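Putative eukaryotic translation initiation factor eIF-4E (Leishmania major, PDB 5WB5) probably binds the methylated 5' cap of messenger RNA, including the trypanosomatid cap 4, as a translation initiation factor of the eIF4E family. Local coordinates at residues A[26-31]-A[49-54]. Residues are numbered along the deposited sequence; the frame is centred on the assembly and turned at random.
Sequences AWTLWY and IMTVHS
Trp27 and Val52 face each other as a hydrogen-bonded antiparallel pair, Trp27 N giving to Val52 O (3.0 Å) and Val52 N to Trp27 O (2.9 Å). Farther along, Leu29 N gives to Met50 O (2.9 Å) and Ile49 N to Leu29 O. In Val52 a chi1 of -61° sets CG1 anti to the carbonyl carbon, leaving CG2 between N and C, where it rests on Trp27 CB at 3.8 Å; the indole swings off the pair to lie nearly parallel to the ring of Phe79. Helix 55-64 lies over the Leu29, Met50 and Val52 part of this face, its Met61 touching all three. On the other face Thr28 and Thr51 form the non-hydrogen-bonded pair, their side chains crossing at a slant with OG1 to OG1 at 3.2 Å, a hydrogen bond. At one end Ala26 CB makes a small knob against the His53 ring at CD2 (3.6 Å); at the other, the extended arm of Ile49 carries CD1 to Tyr31 CB (3.6 Å), with Leu29 CD2 nearby. Ile49 and Met50 also pack against the chain of another protein. Four backbone bonds thus set the register of strand 47-54, an outermost strand of the eIF4E sheet within this chain; apolar side chains line its helix side, and the threonine hydroxyls pair with each other opposite.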
loop_
_atom_site.group_PDB
_atom_site.type_symbol
_atom_site.label_atom_id
_atom_site.label_comp_id
_atom_site.label_asym_id
_atom_site.label_seq_id
_atom_site.Cartn_x
_atom_site.Cartn_y
_atom_site.Cartn_z
ATOM N N ALA A 26 -2.294 -13.059 1.010
ATOM C CA ALA A 26 -2.494 -12.195 2.160
ATOM C C ALA A 26 -1.564 -10.990 2.061
ATOM O O ALA A 26 -0.524 -11.032 1.398
ATOM C CB ALA A 26 -2.241 -12.957 3.460
ATOM N N TRP A 27 -1.952 -9.899 2.722
ATOM C CA TRP A 27 -1.173 -8.666 2.655
ATOM C C TRP A 27 -1.171 -7.987 4.013
ATOM O O TRP A 27 -2.221 -7.859 4.645
ATOM C CB TRP A 27 -1.733 -7.711 1.596
ATOM C CG TRP A 27 -1.674 -8.261 0.212
ATOM C CD1 TRP A 27 -2.589 -9.073 -0.383
ATOM C CD2 TRP A 27 -0.642 -8.043 -0.755
ATOM N NE1 TRP A 27 -2.194 -9.377 -1.660
ATOM C CE2 TRP A 27 -1.001 -8.756 -1.916
ATOM C CE3 TRP A 27 0.551 -7.315 -0.752
ATOM C CZ2 TRP A 27 -0.213 -8.761 -3.064
ATOM C CZ3 TRP A 27 1.335 -7.322 -1.894
ATOM C CH2 TRP A 27 0.948 -8.042 -3.035
ATOM N N THR A 28 0.002 -7.539 4.448
ATOM C CA THR A 28 0.168 -6.877 5.732
ATOM C C THR A 28 0.469 -5.399 5.520
ATOM O O THR A 28 1.240 -5.031 4.622
ATOM C CB THR A 28 1.294 -7.523 6.543
ATOM O OG1 THR A 28 1.053 -8.931 6.670
ATOM C CG2 THR A 28 1.383 -6.902 7.930
ATOM N N LEU A 29 -0.144 -4.566 6.362
ATOM C CA LEU A 29 0.027 -3.120 6.348
ATOM C C LEU A 29 0.920 -2.691 7.509
ATOM O O LEU A 29 0.799 -3.211 8.623
ATOM C CB LEU A 29 -1.334 -2.417 6.440
ATOM C CG LEU A 29 -1.369 -0.896 6.644
ATOM C CD1 LEU A 29 -0.921 -0.154 5.404
ATOM C CD2 LEU A 29 -2.764 -0.441 7.056
ATOM N N TRP A 30 1.808 -1.735 7.236
ATOM C CA TRP A 30 2.738 -1.196 8.216
ATOM C C TRP A 30 2.712 0.325 8.132
ATOM O O TRP A 30 2.372 0.900 7.095
ATOM C CB TRP A 30 4.171 -1.694 7.982
ATOM C CG TRP A 30 4.301 -3.158 7.640
ATOM C CD1 TRP A 30 3.764 -3.808 6.561
ATOM C CD2 TRP A 30 5.050 -4.141 8.365
ATOM N NE1 TRP A 30 4.121 -5.136 6.584
ATOM C CE2 TRP A 30 4.910 -5.366 7.679
ATOM C CE3 TRP A 30 5.820 -4.105 9.531
ATOM C CZ2 TRP A 30 5.511 -6.542 8.122
ATOM C CZ3 TRP A 30 6.414 -5.275 9.970
ATOM C CH2 TRP A 30 6.256 -6.477 9.265
ATOM N N TYR A 31 3.096 0.972 9.234
ATOM C CA TYR A 31 3.165 2.426 9.315
ATOM C C TYR A 31 4.393 2.837 10.112
ATOM O O TYR A 31 4.651 2.280 11.181
ATOM C CB TYR A 31 1.924 3.011 9.989
ATOM C CG TYR A 31 2.063 4.461 10.402
ATOM C CD1 TYR A 31 2.588 4.805 11.644
ATOM C CD2 TYR A 31 1.664 5.486 9.557
ATOM C CE1 TYR A 31 2.713 6.125 12.025
ATOM C CE2 TYR A 31 1.783 6.806 9.931
ATOM C CZ TYR A 31 2.306 7.124 11.163
ATOM O OH TYR A 31 2.420 8.447 11.527
ATOM N N ILE A 49 0.334 -3.314 11.224
ATOM C CA ILE A 49 -0.975 -2.890 11.712
ATOM C C ILE A 49 -2.002 -4.004 11.555
ATOM O O ILE A 49 -2.652 -4.401 12.527
ATOM C CB ILE A 49 -1.440 -1.614 10.989
ATOM C CG1 ILE A 49 -0.494 -0.459 11.321
ATOM C CG2 ILE A 49 -2.880 -1.268 11.386
ATOM C CD1 ILE A 49 -0.817 0.838 10.614
ATOM N N MET A 50 -2.168 -4.506 10.333
ATOM C CA MET A 50 -3.257 -5.431 10.053
ATOM C C MET A 50 -2.922 -6.273 8.832
ATOM O O MET A 50 -2.297 -5.795 7.880
ATOM C CB MET A 50 -4.566 -4.667 9.829
ATOM C CG MET A 50 -5.760 -5.537 9.500
ATOM S SD MET A 50 -7.232 -4.535 9.214
ATOM C CE MET A 50 -8.378 -5.794 8.650
ATOM N N THR A 51 -3.358 -7.528 8.870
ATOM C CA THR A 51 -3.236 -8.438 7.742
ATOM C C THR A 51 -4.613 -8.700 7.149
ATOM O O THR A 51 -5.589 -8.908 7.879
ATOM C CB THR A 51 -2.588 -9.760 8.163
ATOM O OG1 THR A 51 -1.288 -9.503 8.707
ATOM C CG2 THR A 51 -2.449 -10.706 6.969
ATOM N N VAL A 52 -4.683 -8.688 5.820
ATOM C CA VAL A 52 -5.924 -8.870 5.082
ATOM C C VAL A 52 -5.792 -10.110 4.212
ATOM O O VAL A 52 -4.761 -10.321 3.559
ATOM C CB VAL A 52 -6.261 -7.634 4.221
ATOM C CG1 VAL A 52 -6.444 -6.409 5.103
ATOM C CG2 VAL A 52 -5.181 -7.387 3.181
ATOM N N HIS A 53 -6.848 -10.928 4.208
ATOM C CA HIS A 53 -6.919 -12.128 3.389
ATOM C C HIS A 53 -8.089 -12.125 2.415
ATOM O O HIS A 53 -8.179 -13.038 1.587
ATOM C CB HIS A 53 -7.029 -13.379 4.276
ATOM C CG HIS A 53 -6.091 -13.380 5.443
ATOM N ND1 HIS A 53 -6.308 -12.620 6.571
ATOM C CD2 HIS A 53 -4.934 -14.050 5.657
ATOM C CE1 HIS A 53 -5.324 -12.820 7.432
ATOM N NE2 HIS A 53 -4.477 -13.683 6.901
ATOM N N SER A 54 -8.985 -11.140 2.490
ATOM C CA SER A 54 -10.159 -11.088 1.631
ATOM C C SER A 54 -10.436 -9.648 1.225
ATOM O O SER A 54 -9.943 -8.698 1.840
ATOM C CB SER A 54 -11.387 -11.676 2.335
ATOM O OG SER A 54 -11.725 -10.909 3.481
#